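Long-range contacts in extracellular protein containing a SCP domain (PDB 4IFA), which is of unknown function but is an extracellular protein of Bacillus anthracis with a CAP (SCP) domain, considered a vaccine candidate and probably linked to virulence: residues A[219-224]-A[325-330]; A[252-257]-A[331-336]; A[263-268]-A[289-294]. One frame throughout, in Å; residues are numbered along the deposited sequence. Where two conformers were deposited one is given.

Contact 1 (A[219-224]-A[325-330]); sequences GNMQQI and VGVYDK
Val325 enters the contact with both methyls turned to the helix of 219-224, and Ile224 meets them with its own branch methyl: Ile224 CG2 lies 3.9 Å from Val325 CG2 and about as far from CG1, the two side chains crossing at a slant. Behind the methyls, Val325 CB sits 3.7 Å from the carbonyl oxygen Met221 O, so this valine packs on the helix backbone as well as on its side chains. Met221, a selenomethionine here, packs against the carbonyl of Val325. Bent at its last torsion (chi3 53°), that chain brings its terminal methyl round until Met221 CE stands 3.1 Å from Val325 O, a short approach to a buried oxygen that has no hydrogen-bond partner in the model. Gly326 is skirted by the same chain, with Met221 CG 3.9 Å from Gly326 CA. Here helix 210-234 covers one face of the central sheet in the alpha-beta-alpha sandwich of the CAP fold, its segment 219-224 running roughly antiparallel to 325-328, with 147° between their directions. Val327 follows on the same face as Val325. Its CG2 branch, set beside the backbone N, slides past Met221 and touches Met221 CG at 3.5 Å, while Asn220 CB packs on the same methyl at 4.1 Å. Tyr332 of the next strand also lies against Asn220, Ile224 and Val327. Beyond the strand a single water links the two segments, accepting from Asn220 ND2 at 3.0 Å and donating to Asp329 O at 2.7 Å; the other end of the amide, Asn220 OD1, takes the N-H of Gly298.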
# COMPACT_ATOMS: atom_id res chain seq x y z
N GLY A 219 3.01 -11.46 -0.50
CA GLY A 219 1.82 -10.60 -0.45
C GLY A 219 2.20 -9.16 -0.75
O GLY A 219 1.55 -8.46 -1.53
N ASN A 220 3.26 -8.69 -0.10
CA ASN A 220 3.74 -7.35 -0.36
C ASN A 220 4.11 -7.15 -1.83
O ASN A 220 3.89 -6.08 -2.41
CB ASN A 220 4.90 -7.01 0.57
CG ASN A 220 4.46 -6.56 1.94
OD1 ASN A 220 3.42 -5.89 2.08
ND2 ASN A 220 5.26 -6.88 2.97
N MSE A 221 4.73 -8.16 -2.44
CA MSE A 221 5.10 -8.09 -3.86
C MSE A 221 3.87 -7.95 -4.78
O MSE A 221 3.86 -7.09 -5.68
CB MSE A 221 5.87 -9.36 -4.25
CG MSE A 221 7.26 -9.38 -3.66
SE MSE A 221 8.07 -11.15 -3.49
CE MSE A 221 7.80 -11.71 -5.38
N GLN A 222 2.86 -8.78 -4.58
CA GLN A 222 1.68 -8.71 -5.44
C GLN A 222 0.87 -7.44 -5.18
O GLN A 222 0.37 -6.82 -6.10
CB GLN A 222 0.79 -9.94 -5.30
CG GLN A 222 -0.37 -9.89 -6.28
CD GLN A 222 0.06 -10.02 -7.71
OE1 GLN A 222 1.00 -10.74 -8.04
NE2 GLN A 222 -0.66 -9.33 -8.60
N GLN A 223 0.77 -7.02 -3.94
CA GLN A 223 0.05 -5.75 -3.64
C GLN A 223 0.76 -4.59 -4.33
O GLN A 223 0.11 -3.75 -4.95
CB GLN A 223 -0.08 -5.50 -2.14
CG GLN A 223 -0.93 -6.54 -1.44
CD GLN A 223 -0.95 -6.36 0.02
OE1 GLN A 223 -0.73 -5.29 0.57
NE2 GLN A 223 -1.30 -7.44 0.70
N ILE A 224 2.09 -4.51 -4.23
CA ILE A 224 2.79 -3.43 -4.91
C ILE A 224 2.50 -3.50 -6.41
O ILE A 224 2.32 -2.46 -7.06
CB ILE A 224 4.32 -3.46 -4.62
CG1 ILE A 224 4.57 -3.00 -3.19
CG2 ILE A 224 5.09 -2.57 -5.64
CD1 ILE A 224 6.02 -3.29 -2.69
N VAL A 325 8.49 -7.39 -8.82
CA VAL A 325 8.65 -6.80 -7.49
C VAL A 325 9.25 -7.88 -6.62
O VAL A 325 8.79 -9.00 -6.63
CB VAL A 325 7.29 -6.34 -6.87
CG1 VAL A 325 7.54 -5.61 -5.58
CG2 VAL A 325 6.47 -5.44 -7.85
N GLY A 326 10.24 -7.50 -5.82
CA GLY A 326 10.89 -8.43 -4.88
C GLY A 326 11.01 -7.79 -3.52
O GLY A 326 11.53 -6.69 -3.38
N VAL A 327 10.58 -8.50 -2.50
CA VAL A 327 10.55 -8.03 -1.11
C VAL A 327 11.25 -9.06 -0.23
O VAL A 327 11.09 -10.26 -0.43
CB VAL A 327 9.09 -7.80 -0.63
CG1 VAL A 327 9.05 -7.42 0.84
CG2 VAL A 327 8.36 -6.76 -1.55
N TYR A 328 12.08 -8.56 0.69
CA TYR A 328 12.79 -9.39 1.66
C TYR A 328 12.74 -8.62 2.97
O TYR A 328 13.29 -7.52 3.08
CB TYR A 328 14.23 -9.66 1.23
CG TYR A 328 14.93 -10.68 2.07
CD1 TYR A 328 14.71 -12.02 1.83
CD2 TYR A 328 15.75 -10.30 3.11
CE1 TYR A 328 15.36 -13.01 2.62
CE2 TYR A 328 16.40 -11.25 3.88
CZ TYR A 328 16.18 -12.60 3.63
OH TYR A 328 16.82 -13.58 4.41
N ASP A 329 12.01 -9.16 3.95
CA ASP A 329 11.70 -8.45 5.19
C ASP A 329 11.12 -7.07 4.80
O ASP A 329 10.17 -7.03 4.03
CB ASP A 329 12.91 -8.41 6.14
CG ASP A 329 12.52 -8.15 7.62
OD1 ASP A 329 11.34 -7.84 7.95
OD2 ASP A 329 13.40 -8.36 8.48
N LYS A 330 11.68 -5.98 5.30
CA LYS A 330 11.17 -4.65 4.93
C LYS A 330 12.03 -3.94 3.91
O LYS A 330 12.16 -2.73 3.96
CB LYS A 330 10.88 -3.80 6.19
CG LYS A 330 9.77 -4.44 7.06
CD LYS A 330 9.40 -3.54 8.21
CE LYS A 330 8.37 -4.20 9.09
NZ LYS A 330 8.19 -3.46 10.37
O HOH W 1 7.80 -8.24 3.91

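Contact 2 (A[252-257]-A[331-336]); sequences GHSKDM and FYTQNF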
# COMPACT_ATOMS: atom_id res chain seq x y z
N GLY A 252 16.44 -10.94 -4.95
CA GLY A 252 17.87 -11.05 -4.66
C GLY A 252 18.51 -9.73 -4.25
O GLY A 252 19.36 -9.69 -3.36
N HIS A 253 18.10 -8.64 -4.88
CA HIS A 253 18.63 -7.33 -4.52
C HIS A 253 18.17 -6.90 -3.13
O HIS A 253 18.96 -6.37 -2.33
CB HIS A 253 18.31 -6.30 -5.59
CG HIS A 253 19.03 -5.02 -5.39
ND1 HIS A 253 20.41 -4.96 -5.31
CD2 HIS A 253 18.59 -3.77 -5.14
CE1 HIS A 253 20.77 -3.72 -5.08
NE2 HIS A 253 19.70 -2.97 -4.99
N SER A 254 16.88 -7.08 -2.86
CA SER A 254 16.37 -6.74 -1.53
C SER A 254 17.12 -7.51 -0.42
O SER A 254 17.48 -6.95 0.62
CB SER A 254 14.88 -7.07 -1.47
OG SER A 254 14.14 -6.11 -2.24
N LYS A 255 17.37 -8.80 -0.67
CA LYS A 255 18.09 -9.65 0.28
C LYS A 255 19.54 -9.19 0.45
O LYS A 255 20.07 -9.15 1.57
CB LYS A 255 18.03 -11.11 -0.16
CG LYS A 255 18.79 -12.08 0.75
CD LYS A 255 18.48 -13.50 0.36
CE LYS A 255 19.53 -14.49 0.87
NZ LYS A 255 19.85 -14.42 2.28
N ASP A 256 20.18 -8.83 -0.65
CA ASP A 256 21.58 -8.35 -0.62
C ASP A 256 21.69 -7.07 0.22
O ASP A 256 22.57 -6.93 1.08
CB ASP A 256 22.05 -8.15 -2.05
CG ASP A 256 23.49 -7.71 -2.17
OD1 ASP A 256 24.32 -8.13 -1.32
OD2 ASP A 256 23.80 -6.98 -3.14
N MSE A 257 20.76 -6.15 0.03
CA MSE A 257 20.75 -4.90 0.82
C MSE A 257 20.59 -5.15 2.32
O MSE A 257 21.29 -4.55 3.13
CB MSE A 257 19.66 -3.94 0.33
CG MSE A 257 19.95 -3.33 -1.03
SE MSE A 257 18.68 -1.93 -1.53
CE MSE A 257 17.14 -3.06 -1.78
N PHE A 331 12.61 -4.70 2.96
CA PHE A 331 13.33 -4.16 1.83
C PHE A 331 12.48 -4.49 0.61
O PHE A 331 12.15 -5.66 0.37
CB PHE A 331 14.76 -4.76 1.73
CG PHE A 331 15.72 -4.20 2.74
CD1 PHE A 331 16.66 -3.24 2.39
CD2 PHE A 331 15.60 -4.55 4.08
CE1 PHE A 331 17.48 -2.69 3.34
CE2 PHE A 331 16.44 -4.01 5.03
CZ PHE A 331 17.35 -3.07 4.64
N TYR A 332 12.13 -3.46 -0.14
CA TYR A 332 11.22 -3.53 -1.26
C TYR A 332 11.87 -3.01 -2.52
O TYR A 332 12.43 -1.91 -2.54
CB TYR A 332 10.00 -2.61 -0.98
CG TYR A 332 9.34 -2.79 0.38
CD1 TYR A 332 8.25 -3.64 0.55
CD2 TYR A 332 9.79 -2.09 1.48
CE1 TYR A 332 7.63 -3.79 1.76
CE2 TYR A 332 9.17 -2.25 2.73
CZ TYR A 332 8.09 -3.10 2.86
OH TYR A 332 7.48 -3.27 4.09
N THR A 333 11.84 -3.84 -3.58
CA THR A 333 12.44 -3.47 -4.85
C THR A 333 11.49 -3.69 -6.02
O THR A 333 10.96 -4.78 -6.18
CB THR A 333 13.72 -4.32 -5.11
OG1 THR A 333 14.69 -4.08 -4.08
CG2 THR A 333 14.38 -4.02 -6.45
N GLN A 334 11.32 -2.65 -6.82
CA GLN A 334 10.64 -2.75 -8.12
C GLN A 334 11.71 -2.75 -9.19
O GLN A 334 12.56 -1.84 -9.22
CB GLN A 334 9.74 -1.55 -8.39
CG GLN A 334 8.49 -1.46 -7.56
CD GLN A 334 7.69 -0.19 -7.82
OE1 GLN A 334 8.25 0.91 -7.90
NE2 GLN A 334 6.36 -0.33 -7.99
N ASN A 335 11.62 -3.71 -10.12
CA ASN A 335 12.44 -3.70 -11.32
C ASN A 335 11.48 -3.65 -12.52
O ASN A 335 10.67 -4.55 -12.77
CB ASN A 335 13.42 -4.87 -11.41
CG ASN A 335 14.63 -4.73 -10.49
OD1 ASN A 335 14.84 -3.67 -9.81
ND2 ASN A 335 15.42 -5.78 -10.44
N PHE A 336 11.56 -2.54 -13.25
CA PHE A 336 10.74 -2.27 -14.41
C PHE A 336 11.55 -2.65 -15.64
O PHE A 336 12.76 -2.40 -15.70
CB PHE A 336 10.43 -0.76 -14.52
CG PHE A 336 9.63 -0.18 -13.38
CD1 PHE A 336 8.26 -0.06 -13.50
CD2 PHE A 336 10.25 0.27 -12.23
CE1 PHE A 336 7.51 0.49 -12.48
CE2 PHE A 336 9.51 0.79 -11.18
CZ PHE A 336 8.14 0.90 -11.32
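Ser254 and Thr333 meet where helix 244-260 lies on the central sheet of the CAP sandwich, on the face turned away from helix 210-234. Thr333 OG1 donates to Ser254 OG at 2.8 Å, and Ser254 OG in turn bonds to Gly326 O on the adjoining strand, so a short hydroxyl chain ties the helix to two neighbouring strands. Ser254 CB meanwhile rests 3.9 Å from Phe331 CB. The strand sequence FYTQ appears to correspond to the HYTQ signature of many animal and plant CAP proteins, which would put Phe331 at the place of the signature histidine. Its ring leans on the next turn of the helix: Phe331 CD1 is 3.7 Å from Met257 CB. A bound PEG fragment, probably from the crystallisation liquor, lies beside this ring. Met257, a selenomethionine, folds back at its last torsion (chi3 -69°), which swings its methyl over to the hydroxyl of the threonine, Met257 CE to Thr333 OG1 3.5 Å. On the way its CG passes above one face of the His253 ring, near the rim. That imidazole turns an edge to the same hydroxyl, with His253 CD2 4.1 Å from Thr333 OG1, while its NE2 bonds to Ser264 O.

Contact 3 (A[263-268]-A[289-294]); sequences FSHDSP and ENIAAQ
Glu289 reaches out from its strand as an extended chain, CG opposite the backbone N (chi1 172°), while His265 folds its ring back beside its own backbone N (chi1 -68°); the two chains slide past one another and bring ring edge to carboxylate. His265 ND1 donates to Glu289 OE1 at 2.7 Å in a nearly straight bond, 165° at the hydrogen. The oxygen lies in the plane of the imidazole and offers its anti lone pair, the one away from OE2, and the ring and carboxylate planes are nearly coplanar. Next to the bonding nitrogen, His265 CE1 comes within 3.2 Å of the backbone oxygen Glu289 O. Arg276 holds both partners, with a salt bridge to Glu289 OE2 and a hydrogen bond to His265 O, which together should help fix the rotation of the carboxylate. A His-Glu pair drawn from a loop histidine and a glutamate of strand 286-293 recalls the conserved pocket residues of CAP proteins, although nothing here establishes a catalytic role.

Further along, Ile291 puts CG1 between its backbone N and carbonyl carbon, which throws CD1 out over one face of the Phe263 ring. This CH-pi contact measures 3.8 Å from Ile291 CD1 to the ring centroid. Phe263 CZ presses on Ile291 CG1 at 3.5 Å, and the leading edge of the ring continues along the strand, Phe263 CE1 lying 3.6 Å from Ala292 C and 3.8 Å from Ala293 CB. Between phenylalanine and histidine, Ile291 CD1 also touches Ser264 C at 3.5 Å. The loop there is shaped by an ST turn, in which Ser264 OG accepts from Asp266 N at 3.1 Å.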
# COMPACT_ATOMS: atom_id res chain seq x y z
N PHE A 263 22.23 0.43 1.08
CA PHE A 263 21.00 0.80 0.39
C PHE A 263 21.45 1.60 -0.81
O PHE A 263 21.85 2.77 -0.69
CB PHE A 263 20.07 1.59 1.31
CG PHE A 263 18.74 1.95 0.65
CD1 PHE A 263 17.67 1.11 0.78
CD2 PHE A 263 18.61 3.11 -0.08
CE1 PHE A 263 16.45 1.44 0.19
CE2 PHE A 263 17.38 3.44 -0.67
CZ PHE A 263 16.33 2.59 -0.53
N SER A 264 21.39 0.96 -1.98
CA SER A 264 21.85 1.57 -3.23
C SER A 264 21.36 0.76 -4.41
O SER A 264 21.04 -0.41 -4.28
CB SER A 264 23.40 1.52 -3.28
OG SER A 264 23.96 2.19 -4.42
N HIS A 265 21.35 1.40 -5.56
CA HIS A 265 21.10 0.69 -6.82
C HIS A 265 22.28 -0.21 -7.20
O HIS A 265 22.14 -1.15 -7.99
CB HIS A 265 20.91 1.70 -7.97
CG HIS A 265 19.65 2.50 -7.86
ND1 HIS A 265 18.40 1.93 -7.90
CD2 HIS A 265 19.46 3.83 -7.79
CE1 HIS A 265 17.49 2.90 -7.83
NE2 HIS A 265 18.11 4.06 -7.79
N ASP A 266 23.47 0.13 -6.71
CA ASP A 266 24.67 -0.63 -7.02
C ASP A 266 25.05 -1.53 -5.86
O ASP A 266 25.24 -1.05 -4.74
CB ASP A 266 25.80 0.33 -7.31
CG ASP A 266 25.61 1.09 -8.61
OD1 ASP A 266 24.91 0.58 -9.52
OD2 ASP A 266 26.16 2.21 -8.70
N SER A 267 25.18 -2.82 -6.14
CA SER A 267 25.64 -3.80 -5.15
C SER A 267 27.16 -3.82 -5.11
O SER A 267 27.79 -4.05 -6.14
CB SER A 267 25.14 -5.19 -5.48
OG SER A 267 25.82 -6.14 -4.68
N PRO A 268 27.76 -3.67 -3.91
CA PRO A 268 29.21 -3.71 -3.83
C PRO A 268 29.79 -5.00 -4.42
O PRO A 268 30.90 -4.97 -4.98
CB PRO A 268 29.48 -3.59 -2.31
CG PRO A 268 28.31 -2.82 -1.79
CD PRO A 268 27.16 -3.32 -2.61
N GLU A 289 14.68 0.95 -11.69
CA GLU A 289 14.53 0.39 -10.35
C GLU A 289 14.09 1.40 -9.32
O GLU A 289 14.63 2.50 -9.29
CB GLU A 289 15.86 -0.20 -9.88
CG GLU A 289 15.92 -0.67 -8.43
CD GLU A 289 17.22 -1.41 -8.17
OE1 GLU A 289 18.25 -0.75 -7.88
OE2 GLU A 289 17.19 -2.65 -8.29
N ASN A 290 13.16 0.99 -8.45
CA ASN A 290 12.84 1.73 -7.25
C ASN A 290 13.15 0.82 -6.06
O ASN A 290 12.75 -0.33 -6.04
CB ASN A 290 11.36 2.15 -7.16
CG ASN A 290 11.00 3.24 -8.11
OD1 ASN A 290 11.85 4.02 -8.54
ND2 ASN A 290 9.69 3.37 -8.41
N ILE A 291 13.81 1.38 -5.05
CA ILE A 291 14.13 0.68 -3.81
C ILE A 291 13.58 1.46 -2.61
O ILE A 291 13.45 2.68 -2.63
CB ILE A 291 15.67 0.38 -3.63
CG1 ILE A 291 16.50 1.63 -3.89
CG2 ILE A 291 16.08 -0.78 -4.55
CD1 ILE A 291 18.02 1.41 -3.60
N ALA A 292 13.20 0.70 -1.57
CA ALA A 292 12.70 1.25 -0.32
C ALA A 292 13.06 0.33 0.82
O ALA A 292 13.17 -0.87 0.65
CB ALA A 292 11.17 1.37 -0.37
N ALA A 293 13.24 0.92 1.99
CA ALA A 293 13.51 0.13 3.19
C ALA A 293 12.82 0.70 4.42
O ALA A 293 12.79 1.90 4.65
CB ALA A 293 15.03 0.05 3.47
N GLN A 294 12.30 -0.22 5.23
CA GLN A 294 11.74 0.05 6.56
C GLN A 294 10.29 0.49 6.65
O GLN A 294 9.73 0.53 7.74
CB GLN A 294 12.64 0.94 7.43
CG GLN A 294 14.11 0.42 7.51
CD GLN A 294 14.19 -1.02 7.98
OE1 GLN A 294 13.37 -1.48 8.77
NE2 GLN A 294 15.23 -1.73 7.53

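The three contacts share the four-stranded sheet of the CAP domain. Contacts 1 and 2 are buried helix-on-sheet layers on its two faces, using the neighbouring strands 322-328 and 331-338; contact 3 is partly exposed and adds a loop to strand 286-293 at the sheet's outer edge, on the same face as contact 2. Chemistry follows place. Contact 1 is almost wholly apolar apart from one water, contact 2 sets a hydroxyl pair among apolar groups, and contact 3 joins a His-carboxylate bond to a phenylalanine ring packed on aliphatic side chains. Backbone bonds run on between strands, Gly326 N to Thr333 O and Gln334 N to Asn290 O, while Asp256 OD2 bonds to Ser267 OG.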